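Local coordinates for protein molinate hydrolase (Gulosibacter molinativorax, PDB 4UB9) that probably hydrolyses carbon-nitrogen bonds other than peptide bonds, as a zinc-dependent amidohydrolase named for its action on the thiocarbamate herbicide molinate, at residues 301-306 and 324-329; 444-449 and 468-473; 145-150 and 205-210; 377-382 and 483-488. All coordinates share one frame; numbering follows the deposited sequence.

Overall arrangement
Interaction 1 is buried and sits at the zinc site. It joins strand 326-328 to the loop after strand 299-301, mostly through backbone and carboxylate hydrogen bonds. Interaction 3 is also largely buried. It is apolar and aromatic, with two waters between the backbones, and the Trp-145 side chain lies about 8 Å from the zinc ion. Interactions 1 and 3 come within about 8 Å at their nearest atoms. Interaction 2 is a buried strand pairing about 29 Å from interaction 1, centre to centre. Interaction 4 is only partly buried and pairs one tyrosine with an aspartate and a proline. Along the chain it encloses interaction 2. Interactions 3 and 4 both touch the second subunit.

Interaction 1. Residues 301-306 and 324-329; sequences IHATMT and LWSEVQ
His-302 and Ala-303 both give their backbone N-H to Glu-327. Ala-303 N meets the backbone O of Glu-327 at 3.0 Å in a nearly straight bond (173°). His-302 N reaches the side-chain OE2 of Glu-327, also at 3.0 Å, from above the carboxylate plane. The Glu-327 chain bends at chi2 (89°), which turns the carboxylate back toward His-302 N. CD1 of Ile-301 packs on CG of Glu-327 at 3.5 Å. Gln-329 holds the carboxylate in place through NE2, which reaches both oxygens of Glu-327: OE1 at 2.9 Å, and OE2 weakly. The same NE2 lies near the plane of the His-302 ring, at its edge.

The contact lies in the TIM-barrel part of the amidohydrolase fold. His-302 binds the zinc ion through NE2, together with His-282. The loop after strand 299-301 makes a type I turn from His-302 to Met-305. Within the turn, Thr-304 rests its OG1 and CG2 on CG1 of Val-328. One water joins Thr-304 OG1 at 2.6 Å to Gln-329 N at 2.9 Å. Thr-304 OG1 is also hydrogen-bonded to Asp-358. Asn-97 packs against Ile-301, Glu-327 and Gln-329.

Interaction 2. Residues 444-449 and 468-473; sequences LGDVVV and VKEGRE
Val-447 and Val-468 form an antiparallel hydrogen-bonded pair, with Val-447 N to Val-468 O at 2.9 Å and Val-468 N to Val-447 O at 2.8 Å. The strands meet next to a tight type I' turn from Lys-469 to Arg-472. This turn joins strand 464-469 to strand 472-473 as a beta hairpin. Gly-445, the centre of an inverse gamma turn, gives its O to Gly-471 N at 2.8 Å. Gly-445 O also lies near Glu-470 N, without a hydrogen bond to it.

Asp-446 makes the side-chain hydrogen bond of the contact. Its CG stands beside its own backbone N (chi1 -64°), and OD1 takes the N-H of Glu-470 at 2.8 Å. That N-H comes in nearly in line with the C-O bond of the carboxylate. OD1 also lies over CA and CG of Lys-469. Val-447 and Val-468 sit on the same face of the sheet, their CB atoms 4.3 Å apart. CG1 of Val-468 also touches Gly-445 O. Leu-444 runs beside Glu-470 in the same direction, with CD2 on CG at 3.8 Å.

The polar ends of the acids turn to Arg-167, which forms salt bridges with Asp-446 OD2 and Glu-470 OE2. Asp-446 therefore works with both oxygens, one on the turn backbone and one on the arginine. The arginine's positive charge would probably offset the closeness of the two acids and keep both ionised.

Interaction 3. Residues 145-150 and 205-210; sequences WNALEP and DAMFEV
Trp-145 carries its indole anti to the backbone N (chi1 -178°), while Phe-208 turns its ring beside its own backbone N (chi1 -76°). These settings bring the two rings together with planes only 13° apart. They are slid well past each other, and the centroid of the indole six-membered ring is 4.6 Å from that of Phe-208. CD1 of Phe-208 lies over one face of the indole near its rim, 3.3 Å from CZ2 of Trp-145. Ala-147 meets a face of the Phe-208 ring with its methyl group. CB stands over the face, 4.1 Å from the ring centroid, a CH-pi contact. The same CB touches Met-207 O and, more loosely, Met-207 CG.

The contact joins the loop between strand 138-143 and helix 148-159 to the C-terminal end of helix 198-209, in the TIM-barrel part of the amidohydrolase fold. Ala-147 is the N-cap of helix 148-159. Its N-H is taken by Asn-146 OD1 at 2.6 Å, in the carbonyl plane and on a lone pair. Across the contact, two waters tie the backbones. One donates to Asn-146 O and Phe-208 O and weakly accepts from Leu-148 N. The other accepts from Glu-149 N and donates to Met-207 O. CB of Leu-148 rests on CG1 of Val-210. Phe-185 also meets the Trp-145 ring, and Glu-149 bonds to Asn-493 of the second subunit.

Interaction 4. Residues 377-382 and 483-488; sequences TDPDIL and PLVTAY
Asp-380 OD1 is held by Tyr-488 OH at 2.6 Å and by a salt bridge from Arg-203 of the second subunit. The hydroxyl donates to the anti side of the carboxylate, 21° out of its plane. OD1 lies in the plane of the tyrosine ring, at its edge, and the carboxylate and ring planes stand 73° apart. The other oxygen, OD2, makes a salt bridge with Arg-490. An arginine on each oxygen would probably keep Asp-380 ionised.

Pro-379 covers one face of the same tyrosine with its CB. This atom sits above the ring centre, 3.6 Å from the centroid, in a CH-pi contact. CG of Pro-379 touches CD1 of Tyr-488 at 3.5 Å. CD of Pro-379 lies 3.0 Å from Val-485 O and also meets CG2 of Val-485. At the helix start, Asp-378 OD1 accepts from Asp-380 N at 2.9 Å, a capping bond. Asp-378 also forms a salt bridge with Arg-490 through OD2. Val-485 packs on Phe-118 and Val-125 as well.

The arrangement is an N-capped helix start. Asp-378 is the N-cap of helix 379-383, and Pro-379 is the first helical residue. The segment 483-488, in the loop after strand 472-473, packs against this helix start beside the second subunit.

Interaction 1. Residues 301-306 and 324-329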
loop_
_atom_site.group_PDB
_atom_site.type_symbol
_atom_site.label_atom_id
_atom_site.label_comp_id
_atom_site.label_asym_id
_atom_site.label_seq_id
_atom_site.Cartn_x
_atom_site.Cartn_y
_atom_site.Cartn_z
ATOM N N ILE A 301 16.196 -15.470 -24.106
ATOM C CA ILE A 301 15.417 -14.237 -24.075
ATOM C C ILE A 301 16.050 -13.197 -23.139
ATOM O O ILE A 301 16.519 -13.510 -22.042
ATOM C CB ILE A 301 13.975 -14.491 -23.692
ATOM C CG1 ILE A 301 13.363 -15.560 -24.586
ATOM C CG2 ILE A 301 13.143 -13.226 -23.778
ATOM C CD1 ILE A 301 13.271 -15.206 -26.056
ATOM N N HIS A 302 16.089 -11.976 -23.631
ATOM C CA HIS A 302 16.739 -10.804 -22.978
ATOM C C HIS A 302 18.042 -11.153 -22.298
ATOM O O HIS A 302 18.243 -10.954 -21.117
ATOM C CB HIS A 302 15.804 -9.920 -22.138
ATOM C CG HIS A 302 14.957 -10.652 -21.162
ATOM N ND1 HIS A 302 15.473 -11.324 -20.075
ATOM C CD2 HIS A 302 13.609 -10.729 -21.045
ATOM C CE1 HIS A 302 14.482 -11.845 -19.372
ATOM N NE2 HIS A 302 13.341 -11.498 -19.935
ATOM N N ALA A 303 18.925 -11.689 -23.123
ATOM C CA ALA A 303 20.170 -12.248 -22.660
ATOM C C ALA A 303 21.009 -11.204 -21.978
ATOM O O ALA A 303 21.798 -11.501 -21.098
ATOM C CB ALA A 303 20.920 -12.829 -23.837
ATOM N N THR A 304 20.880 -9.974 -22.436
ATOM C CA THR A 304 21.711 -8.877 -21.918
ATOM C C THR A 304 21.159 -8.226 -20.665
ATOM O O THR A 304 21.756 -7.282 -20.140
ATOM C CB THR A 304 21.888 -7.767 -22.986
ATOM O OG1 THR A 304 20.607 -7.463 -23.554
ATOM C CG2 THR A 304 22.815 -8.252 -24.049
ATOM N N MET A 305 19.993 -8.696 -20.218
ATOM C CA MET A 305 19.440 -8.224 -18.965
ATOM C C MET A 305 20.109 -9.017 -17.828
ATOM O O MET A 305 19.756 -10.134 -17.542
ATOM C CB MET A 305 17.949 -8.392 -18.932
ATOM C CG MET A 305 17.339 -7.687 -17.737
ATOM S SD MET A 305 15.626 -8.182 -17.525
ATOM C CE MET A 305 14.854 -7.354 -18.944
ATOM N N THR A 306 21.103 -8.416 -17.198
ATOM C CA THR A 306 21.995 -9.146 -16.302
ATOM C C THR A 306 22.235 -8.515 -14.951
ATOM O O THR A 306 23.352 -8.470 -14.472
ATOM C CB THR A 306 23.371 -9.379 -16.967
ATOM O OG1 THR A 306 24.008 -8.141 -17.242
ATOM C CG2 THR A 306 23.190 -10.141 -18.237
ATOM N N LEU A 324 25.435 -19.828 -30.059
ATOM C CA LEU A 324 24.097 -19.834 -29.568
ATOM C C LEU A 324 23.426 -18.496 -29.886
ATOM O O LEU A 324 24.059 -17.459 -29.876
ATOM C CB LEU A 324 24.066 -20.093 -28.042
ATOM C CG LEU A 324 24.608 -21.433 -27.550
ATOM C CD1 LEU A 324 24.659 -21.465 -26.035
ATOM C CD2 LEU A 324 23.762 -22.598 -28.054
ATOM N N TRP A 325 22.108 -18.553 -30.073
ATOM C CA TRP A 325 21.311 -17.376 -30.326
ATOM C C TRP A 325 20.891 -16.653 -29.055
ATOM O O TRP A 325 20.259 -17.225 -28.163
ATOM C CB TRP A 325 20.084 -17.743 -31.114
ATOM C CG TRP A 325 20.360 -18.264 -32.437
ATOM C CD1 TRP A 325 20.243 -19.548 -32.824
ATOM C CD2 TRP A 325 20.746 -17.528 -33.589
ATOM N NE1 TRP A 325 20.535 -19.666 -34.162
ATOM C CE2 TRP A 325 20.862 -18.442 -34.651
ATOM C CE3 TRP A 325 21.013 -16.189 -33.835
ATOM C CZ2 TRP A 325 21.248 -18.069 -35.931
ATOM C CZ3 TRP A 325 21.409 -15.798 -35.132
ATOM C CH2 TRP A 325 21.518 -16.743 -36.153
ATOM N N SER A 326 21.202 -15.372 -29.013
ATOM C CA SER A 326 20.694 -14.458 -27.969
ATOM C C SER A 326 19.645 -13.511 -28.508
ATOM O O SER A 326 19.905 -12.836 -29.522
ATOM C CB SER A 326 21.841 -13.601 -27.476
ATOM O OG SER A 326 22.816 -14.381 -26.862
ATOM N N GLU A 327 18.468 -13.420 -27.888
ATOM C CA GLU A 327 17.621 -12.272 -28.166
ATOM C C GLU A 327 17.911 -11.217 -27.155
ATOM O O GLU A 327 18.238 -11.503 -26.017
ATOM C CB GLU A 327 16.108 -12.521 -28.429
ATOM C CG GLU A 327 15.148 -12.516 -27.296
ATOM C CD GLU A 327 14.524 -11.181 -26.911
ATOM O OE1 GLU A 327 13.386 -10.866 -27.322
ATOM O OE2 GLU A 327 15.145 -10.513 -26.087
ATOM N N VAL A 328 17.821 -9.983 -27.607
ATOM C CA VAL A 328 18.082 -8.820 -26.756
ATOM C C VAL A 328 17.012 -7.807 -27.022
ATOM O O VAL A 328 16.337 -7.868 -28.052
ATOM C CB VAL A 328 19.433 -8.181 -27.001
ATOM C CG1 VAL A 328 20.531 -9.207 -26.802
ATOM C CG2 VAL A 328 19.497 -7.624 -28.397
ATOM N N GLN A 329 16.780 -6.974 -26.016
ATOM C CA GLN A 329 15.627 -6.034 -26.020
ATOM C C GLN A 329 16.145 -4.676 -25.640
ATOM O O GLN A 329 16.285 -4.367 -24.461
ATOM C CB GLN A 329 14.523 -6.461 -25.075
ATOM C CG GLN A 329 13.842 -7.710 -25.598
ATOM C CD GLN A 329 12.838 -8.315 -24.649
ATOM O OE1 GLN A 329 12.333 -7.654 -23.746
ATOM N NE2 GLN A 329 12.527 -9.558 -24.874
HETATM O O HOH W 1 18.035 -7.868 -23.595
#

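Interaction 2. Residues 444-449 and 468-473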
loop_
_atom_site.group_PDB
_atom_site.type_symbol
_atom_site.label_atom_id
_atom_site.label_comp_id
_atom_site.label_asym_id
_atom_site.label_seq_id
_atom_site.Cartn_x
_atom_site.Cartn_y
_atom_site.Cartn_z
ATOM N N LEU A 444 8.075 -20.949 -47.684
ATOM C CA LEU A 444 6.764 -20.286 -47.739
ATOM C C LEU A 444 6.834 -18.914 -48.396
ATOM O O LEU A 444 7.820 -18.200 -48.276
ATOM C CB LEU A 444 6.166 -20.148 -46.354
ATOM C CG LEU A 444 5.703 -21.464 -45.714
ATOM C CD1 LEU A 444 5.653 -21.324 -44.212
ATOM C CD2 LEU A 444 4.340 -21.909 -46.238
ATOM N N GLY A 445 5.758 -18.551 -49.071
ATOM C CA GLY A 445 5.668 -17.300 -49.853
ATOM C C GLY A 445 5.305 -16.038 -49.100
ATOM O O GLY A 445 4.306 -15.355 -49.390
ATOM N N ASP A 446 6.134 -15.736 -48.127
ATOM C CA ASP A 446 5.942 -14.583 -47.279
ATOM C C ASP A 446 6.894 -13.518 -47.714
ATOM O O ASP A 446 8.121 -13.681 -47.636
ATOM C CB ASP A 446 6.210 -14.935 -45.803
ATOM C CG ASP A 446 5.214 -15.968 -45.222
ATOM O OD1 ASP A 446 4.201 -16.294 -45.878
ATOM O OD2 ASP A 446 5.472 -16.467 -44.091
ATOM N N VAL A 447 6.367 -12.368 -48.096
ATOM C CA VAL A 447 7.216 -11.315 -48.667
ATOM C C VAL A 447 6.665 -9.975 -48.313
ATOM O O VAL A 447 5.450 -9.791 -48.232
ATOM C CB VAL A 447 7.213 -11.398 -50.202
ATOM C CG1 VAL A 447 7.998 -10.282 -50.823
ATOM C CG2 VAL A 447 7.767 -12.734 -50.659
ATOM N N VAL A 448 7.564 -9.040 -48.057
ATOM C CA VAL A 448 7.179 -7.660 -47.977
ATOM C C VAL A 448 7.945 -6.818 -48.993
ATOM O O VAL A 448 9.072 -7.161 -49.377
ATOM C CB VAL A 448 7.356 -7.060 -46.586
ATOM C CG1 VAL A 448 6.606 -7.906 -45.600
ATOM C CG2 VAL A 448 8.805 -6.920 -46.194
ATOM N N VAL A 449 7.337 -5.701 -49.385
ATOM C CA VAL A 449 7.918 -4.799 -50.359
ATOM C C VAL A 449 7.981 -3.422 -49.760
ATOM O O VAL A 449 6.958 -2.900 -49.308
ATOM C CB VAL A 449 7.073 -4.760 -51.648
ATOM C CG1 VAL A 449 7.683 -3.799 -52.656
ATOM C CG2 VAL A 449 6.950 -6.152 -52.261
ATOM N N VAL A 468 2.662 -9.726 -48.247
ATOM C CA VAL A 468 2.205 -10.971 -48.824
ATOM C C VAL A 468 2.483 -12.122 -47.866
ATOM O O VAL A 468 3.608 -12.278 -47.350
ATOM C CB VAL A 468 2.936 -11.279 -50.131
ATOM C CG1 VAL A 468 2.509 -12.640 -50.697
ATOM C CG2 VAL A 468 2.667 -10.187 -51.143
ATOM N N LYS A 469 1.490 -12.980 -47.723
ATOM C CA LYS A 469 1.579 -14.138 -46.854
ATOM C C LYS A 469 1.131 -15.390 -47.570
ATOM O O LYS A 469 -0.004 -15.490 -47.988
ATOM C CB LYS A 469 0.710 -13.951 -45.619
ATOM C CG LYS A 469 0.991 -15.002 -44.546
ATOM C CD LYS A 469 -0.097 -15.077 -43.493
ATOM C CE LYS A 469 0.248 -16.196 -42.528
ATOM N NZ LYS A 469 -0.911 -16.570 -41.700
ATOM N N GLU A 470 2.043 -16.345 -47.701
ATOM C CA GLU A 470 1.799 -17.556 -48.484
ATOM C C GLU A 470 1.196 -17.199 -49.857
ATOM O O GLU A 470 0.170 -17.711 -50.288
ATOM C CB GLU A 470 0.932 -18.514 -47.717
ATOM C CG GLU A 470 1.720 -19.178 -46.613
ATOM C CD GLU A 470 0.925 -20.201 -45.813
ATOM O OE1 GLU A 470 0.202 -21.011 -46.406
ATOM O OE2 GLU A 470 1.093 -20.231 -44.591
ATOM N N GLY A 471 1.861 -16.263 -50.520
ATOM C CA GLY A 471 1.472 -15.828 -51.868
ATOM C C GLY A 471 0.169 -15.058 -52.001
ATOM O O GLY A 471 -0.313 -14.807 -53.107
ATOM N N ARG A 472 -0.394 -14.687 -50.863
ATOM C CA ARG A 472 -1.652 -13.975 -50.829
ATOM C C ARG A 472 -1.383 -12.581 -50.361
ATOM O O ARG A 472 -0.768 -12.374 -49.326
ATOM C CB ARG A 472 -2.568 -14.674 -49.865
ATOM C CG ARG A 472 -3.922 -14.019 -49.685
ATOM C CD ARG A 472 -4.739 -14.872 -48.738
ATOM N NE ARG A 472 -5.149 -14.007 -47.647
ATOM C CZ ARG A 472 -4.673 -14.025 -46.413
ATOM N NH1 ARG A 472 -3.781 -14.908 -46.017
ATOM N NH2 ARG A 472 -5.137 -13.153 -45.558
ATOM N N GLU A 473 -1.742 -11.614 -51.174
ATOM C CA GLU A 473 -1.493 -10.232 -50.812
ATOM C C GLU A 473 -2.508 -9.826 -49.770
ATOM O O GLU A 473 -3.666 -10.161 -49.836
ATOM C CB GLU A 473 -1.538 -9.270 -52.014
ATOM C CG GLU A 473 -1.143 -7.828 -51.632
ATOM C CD GLU A 473 -0.936 -6.871 -52.816
ATOM O OE1 GLU A 473 -1.276 -7.240 -53.984
ATOM O OE2 GLU A 473 -0.389 -5.761 -52.578
#

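Interaction 3. Residues 145-150 and 205-210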
loop_
_atom_site.group_PDB
_atom_site.type_symbol
_atom_site.label_atom_id
_atom_site.label_comp_id
_atom_site.label_asym_id
_atom_site.label_seq_id
_atom_site.Cartn_x
_atom_site.Cartn_y
_atom_site.Cartn_z
ATOM N N TRP A 145 4.930 -16.021 -24.055
ATOM C CA TRP A 145 4.136 -16.052 -22.840
ATOM C C TRP A 145 2.711 -15.598 -23.120
ATOM O O TRP A 145 2.454 -14.475 -23.555
ATOM C CB TRP A 145 4.691 -15.170 -21.713
ATOM C CG TRP A 145 3.841 -15.264 -20.426
ATOM C CD1 TRP A 145 3.872 -16.260 -19.504
ATOM C CD2 TRP A 145 2.849 -14.357 -19.985
ATOM N NE1 TRP A 145 2.974 -16.025 -18.509
ATOM C CE2 TRP A 145 2.344 -14.847 -18.769
ATOM C CE3 TRP A 145 2.356 -13.163 -20.484
ATOM C CZ2 TRP A 145 1.363 -14.187 -18.048
ATOM C CZ3 TRP A 145 1.384 -12.510 -19.782
ATOM C CH2 TRP A 145 0.888 -13.027 -18.575
ATOM N N ASN A 146 1.794 -16.492 -22.834
ATOM C CA ASN A 146 0.406 -16.286 -23.120
ATOM C C ASN A 146 -0.372 -17.361 -22.401
ATOM O O ASN A 146 0.220 -18.271 -21.824
ATOM C CB ASN A 146 0.170 -16.376 -24.619
ATOM C CG ASN A 146 -1.028 -15.559 -25.072
ATOM O OD1 ASN A 146 -2.067 -15.516 -24.410
ATOM N ND2 ASN A 146 -0.883 -14.902 -26.210
ATOM N N ALA A 147 -1.692 -17.260 -22.461
ATOM C CA ALA A 147 -2.575 -18.307 -21.954
ATOM C C ALA A 147 -2.772 -19.398 -22.992
ATOM O O ALA A 147 -3.210 -19.141 -24.116
ATOM C CB ALA A 147 -3.904 -17.738 -21.562
ATOM N N LEU A 148 -2.482 -20.630 -22.582
ATOM C CA LEU A 148 -2.457 -21.749 -23.484
ATOM C C LEU A 148 -3.730 -21.932 -24.283
ATOM O O LEU A 148 -3.689 -22.089 -25.492
ATOM C CB LEU A 148 -2.116 -23.036 -22.736
ATOM C CG LEU A 148 -1.894 -24.269 -23.625
ATOM C CD1 LEU A 148 -0.756 -24.098 -24.628
ATOM C CD2 LEU A 148 -1.606 -25.462 -22.749
ATOM N N GLU A 149 -4.864 -21.981 -23.612
ATOM C CA GLU A 149 -6.118 -22.260 -24.296
ATOM C C GLU A 149 -6.397 -21.277 -25.466
ATOM O O GLU A 149 -6.568 -21.717 -26.596
ATOM C CB GLU A 149 -7.288 -22.351 -23.292
ATOM C CG GLU A 149 -8.672 -22.589 -23.910
ATOM C CD GLU A 149 -9.823 -22.441 -22.898
ATOM O OE1 GLU A 149 -9.907 -23.276 -21.980
ATOM O OE2 GLU A 149 -10.649 -21.509 -23.011
ATOM N N PRO A 150 -6.444 -19.970 -25.208
ATOM C CA PRO A 150 -6.821 -19.073 -26.307
ATOM C C PRO A 150 -5.748 -18.915 -27.359
ATOM O O PRO A 150 -6.077 -18.701 -28.507
ATOM C CB PRO A 150 -7.059 -17.736 -25.616
ATOM C CG PRO A 150 -6.398 -17.837 -24.296
ATOM C CD PRO A 150 -6.419 -19.276 -23.914
ATOM N N ASP A 205 -5.124 -16.361 -13.147
ATOM C CA ASP A 205 -3.841 -17.038 -12.906
ATOM C C ASP A 205 -3.848 -18.473 -13.461
ATOM O O ASP A 205 -2.856 -18.935 -14.040
ATOM C CB ASP A 205 -3.495 -17.048 -11.420
ATOM C CG ASP A 205 -2.964 -15.665 -10.955
ATOM O OD1 ASP A 205 -2.639 -14.829 -11.841
ATOM O OD2 ASP A 205 -2.847 -15.424 -9.728
ATOM N N ALA A 206 -4.950 -19.192 -13.266
ATOM C CA ALA A 206 -5.009 -20.607 -13.725
ATOM C C ALA A 206 -4.944 -20.730 -15.234
ATOM O O ALA A 206 -4.280 -21.616 -15.765
ATOM C CB ALA A 206 -6.247 -21.284 -13.209
ATOM N N MET A 207 -5.557 -19.813 -15.955
ATOM C CA MET A 207 -5.478 -19.927 -17.428
ATOM C C MET A 207 -4.095 -19.546 -18.009
ATOM O O MET A 207 -3.730 -19.995 -19.097
ATOM C CB MET A 207 -6.625 -19.207 -18.138
ATOM C CG MET A 207 -6.509 -17.712 -18.282
ATOM S SD MET A 207 -7.682 -17.078 -19.518
ATOM C CE MET A 207 -6.995 -15.408 -19.540
ATOM N N PHE A 208 -3.306 -18.753 -17.291
ATOM C CA PHE A 208 -1.910 -18.526 -17.700
ATOM C C PHE A 208 -0.935 -19.612 -17.225
ATOM O O PHE A 208 -0.053 -20.043 -17.970
ATOM C CB PHE A 208 -1.414 -17.144 -17.239
ATOM C CG PHE A 208 -1.952 -16.031 -18.072
ATOM C CD1 PHE A 208 -1.343 -15.681 -19.266
ATOM C CD2 PHE A 208 -3.111 -15.383 -17.704
ATOM C CE1 PHE A 208 -1.855 -14.658 -20.046
ATOM C CE2 PHE A 208 -3.631 -14.374 -18.475
ATOM C CZ PHE A 208 -3.006 -13.999 -19.646
ATOM N N GLU A 209 -1.062 -20.002 -15.961
ATOM C CA GLU A 209 -0.087 -20.923 -15.336
ATOM C C GLU A 209 -0.225 -22.351 -15.831
ATOM O O GLU A 209 0.763 -23.056 -16.015
ATOM C CB GLU A 209 -0.234 -20.924 -13.830
ATOM C CG GLU A 209 0.214 -19.643 -13.133
ATOM C CD GLU A 209 -0.022 -19.692 -11.630
ATOM O OE1 GLU A 209 -0.448 -20.737 -11.126
ATOM O OE2 GLU A 209 0.204 -18.684 -10.935
ATOM N N VAL A 210 -1.477 -22.755 -16.038
ATOM C CA VAL A 210 -1.851 -24.147 -16.364
ATOM C C VAL A 210 -1.014 -25.152 -15.581
ATOM O O VAL A 210 -0.398 -26.044 -16.140
ATOM C CB VAL A 210 -1.810 -24.462 -17.871
ATOM C CG1 VAL A 210 -2.922 -23.703 -18.564
ATOM C CG2 VAL A 210 -0.501 -24.051 -18.486
HETATM O O HOH W 2 -0.452 -20.638 -20.735
HETATM O O HOH W 3 -5.108 -21.576 -20.901
#

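Interaction 4. Residues 377-382 and 483-488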
loop_
_atom_site.group_PDB
_atom_site.type_symbol
_atom_site.label_atom_id
_atom_site.label_comp_id
_atom_site.label_asym_id
_atom_site.label_seq_id
_atom_site.Cartn_x
_atom_site.Cartn_y
_atom_site.Cartn_z
ATOM N N THR A 377 -1.306 -2.964 -26.740
ATOM C CA THR A 377 -1.630 -2.314 -25.484
ATOM C C THR A 377 -2.985 -1.633 -25.495
ATOM O O THR A 377 -3.379 -0.993 -26.457
ATOM C CB THR A 377 -0.554 -1.266 -25.128
ATOM O OG1 THR A 377 0.722 -1.893 -25.249
ATOM C CG2 THR A 377 -0.718 -0.754 -23.685
ATOM N N ASP A 378 -3.709 -1.794 -24.397
ATOM C CA ASP A 378 -5.056 -1.239 -24.305
ATOM C C ASP A 378 -5.018 0.274 -24.518
ATOM O O ASP A 378 -4.210 0.966 -23.887
ATOM C CB ASP A 378 -5.676 -1.555 -22.942
ATOM C CG ASP A 378 -7.163 -1.266 -22.895
ATOM O OD1 ASP A 378 -7.527 -0.099 -22.631
ATOM O OD2 ASP A 378 -7.961 -2.199 -23.085
ATOM N N PRO A 379 -5.927 0.802 -25.336
ATOM C CA PRO A 379 -5.932 2.261 -25.615
ATOM C C PRO A 379 -6.159 3.134 -24.423
ATOM O O PRO A 379 -5.595 4.209 -24.351
ATOM C CB PRO A 379 -7.065 2.434 -26.590
ATOM C CG PRO A 379 -7.868 1.173 -26.526
ATOM C CD PRO A 379 -6.927 0.082 -26.126
ATOM N N ASP A 380 -6.879 2.657 -23.425
ATOM C CA ASP A 380 -6.980 3.446 -22.174
ATOM C C ASP A 380 -5.630 3.627 -21.503
ATOM O O ASP A 380 -5.358 4.667 -20.887
ATOM C CB ASP A 380 -7.959 2.851 -21.156
ATOM C CG ASP A 380 -9.387 3.168 -21.452
ATOM O OD1 ASP A 380 -9.685 4.206 -22.082
ATOM O OD2 ASP A 380 -10.241 2.383 -21.012
ATOM N N ILE A 381 -4.789 2.610 -21.595
ATOM C CA ILE A 381 -3.431 2.673 -21.002
ATOM C C ILE A 381 -2.484 3.515 -21.853
ATOM O O ILE A 381 -1.667 4.270 -21.335
ATOM C CB ILE A 381 -2.837 1.260 -20.822
ATOM C CG1 ILE A 381 -3.622 0.487 -19.757
ATOM C CG2 ILE A 381 -1.351 1.295 -20.453
ATOM C CD1 ILE A 381 -3.245 0.880 -18.347
ATOM N N LEU A 382 -2.573 3.357 -23.158
ATOM C CA LEU A 382 -1.805 4.239 -24.077
ATOM C C LEU A 382 -2.164 5.704 -23.866
ATOM O O LEU A 382 -1.313 6.593 -23.838
ATOM C CB LEU A 382 -2.076 3.889 -25.526
ATOM C CG LEU A 382 -1.526 2.539 -25.978
ATOM C CD1 LEU A 382 -1.922 2.280 -27.435
ATOM C CD2 LEU A 382 -0.015 2.464 -25.819
ATOM N N PRO A 483 -11.817 -4.372 -34.983
ATOM C CA PRO A 483 -11.229 -3.838 -33.786
ATOM C C PRO A 483 -11.965 -4.293 -32.549
ATOM O O PRO A 483 -13.192 -4.241 -32.492
ATOM C CB PRO A 483 -11.338 -2.315 -33.982
ATOM C CG PRO A 483 -11.296 -2.139 -35.484
ATOM C CD PRO A 483 -12.040 -3.340 -36.011
ATOM N N LEU A 484 -11.183 -4.739 -31.577
ATOM C CA LEU A 484 -11.718 -5.253 -30.332
ATOM C C LEU A 484 -11.057 -4.477 -29.205
ATOM O O LEU A 484 -11.671 -3.564 -28.640
ATOM C CB LEU A 484 -11.488 -6.756 -30.238
ATOM C CG LEU A 484 -12.077 -7.459 -29.027
ATOM C CD1 LEU A 484 -13.572 -7.195 -28.870
ATOM C CD2 LEU A 484 -11.823 -8.950 -29.146
ATOM N N VAL A 485 -9.793 -4.773 -28.896
ATOM C CA VAL A 485 -9.113 -3.930 -27.897
ATOM C C VAL A 485 -8.818 -2.554 -28.457
ATOM O O VAL A 485 -8.879 -1.567 -27.730
ATOM C CB VAL A 485 -7.918 -4.579 -27.120
ATOM C CG1 VAL A 485 -7.653 -5.997 -27.507
ATOM C CG2 VAL A 485 -6.684 -3.725 -27.115
ATOM N N THR A 486 -8.552 -2.485 -29.758
ATOM C CA THR A 486 -8.271 -1.180 -30.396
ATOM C C THR A 486 -9.503 -0.354 -30.710
ATOM O O THR A 486 -9.378 0.790 -31.073
ATOM C CB THR A 486 -7.436 -1.297 -31.685
ATOM O OG1 THR A 486 -8.102 -2.166 -32.608
ATOM C CG2 THR A 486 -6.077 -1.795 -31.339
ATOM N N ALA A 487 -10.684 -0.941 -30.589
ATOM C CA ALA A 487 -11.929 -0.147 -30.707
ATOM C C ALA A 487 -11.913 1.010 -29.737
ATOM O O ALA A 487 -11.794 0.836 -28.537
ATOM C CB ALA A 487 -13.168 -1.007 -30.487
ATOM N N TYR A 488 -12.045 2.206 -30.279
ATOM C CA TYR A 488 -11.901 3.413 -29.495
ATOM C C TYR A 488 -12.497 4.601 -30.229
ATOM O O TYR A 488 -12.342 4.719 -31.427
ATOM C CB TYR A 488 -10.425 3.682 -29.238
ATOM C CG TYR A 488 -10.107 4.271 -27.883
ATOM C CD1 TYR A 488 -10.429 3.572 -26.708
ATOM C CD2 TYR A 488 -9.469 5.497 -27.761
ATOM C CE1 TYR A 488 -10.144 4.092 -25.461
ATOM C CE2 TYR A 488 -9.181 6.024 -26.516
ATOM C CZ TYR A 488 -9.518 5.311 -25.367
ATOM O OH TYR A 488 -9.203 5.786 -24.114
#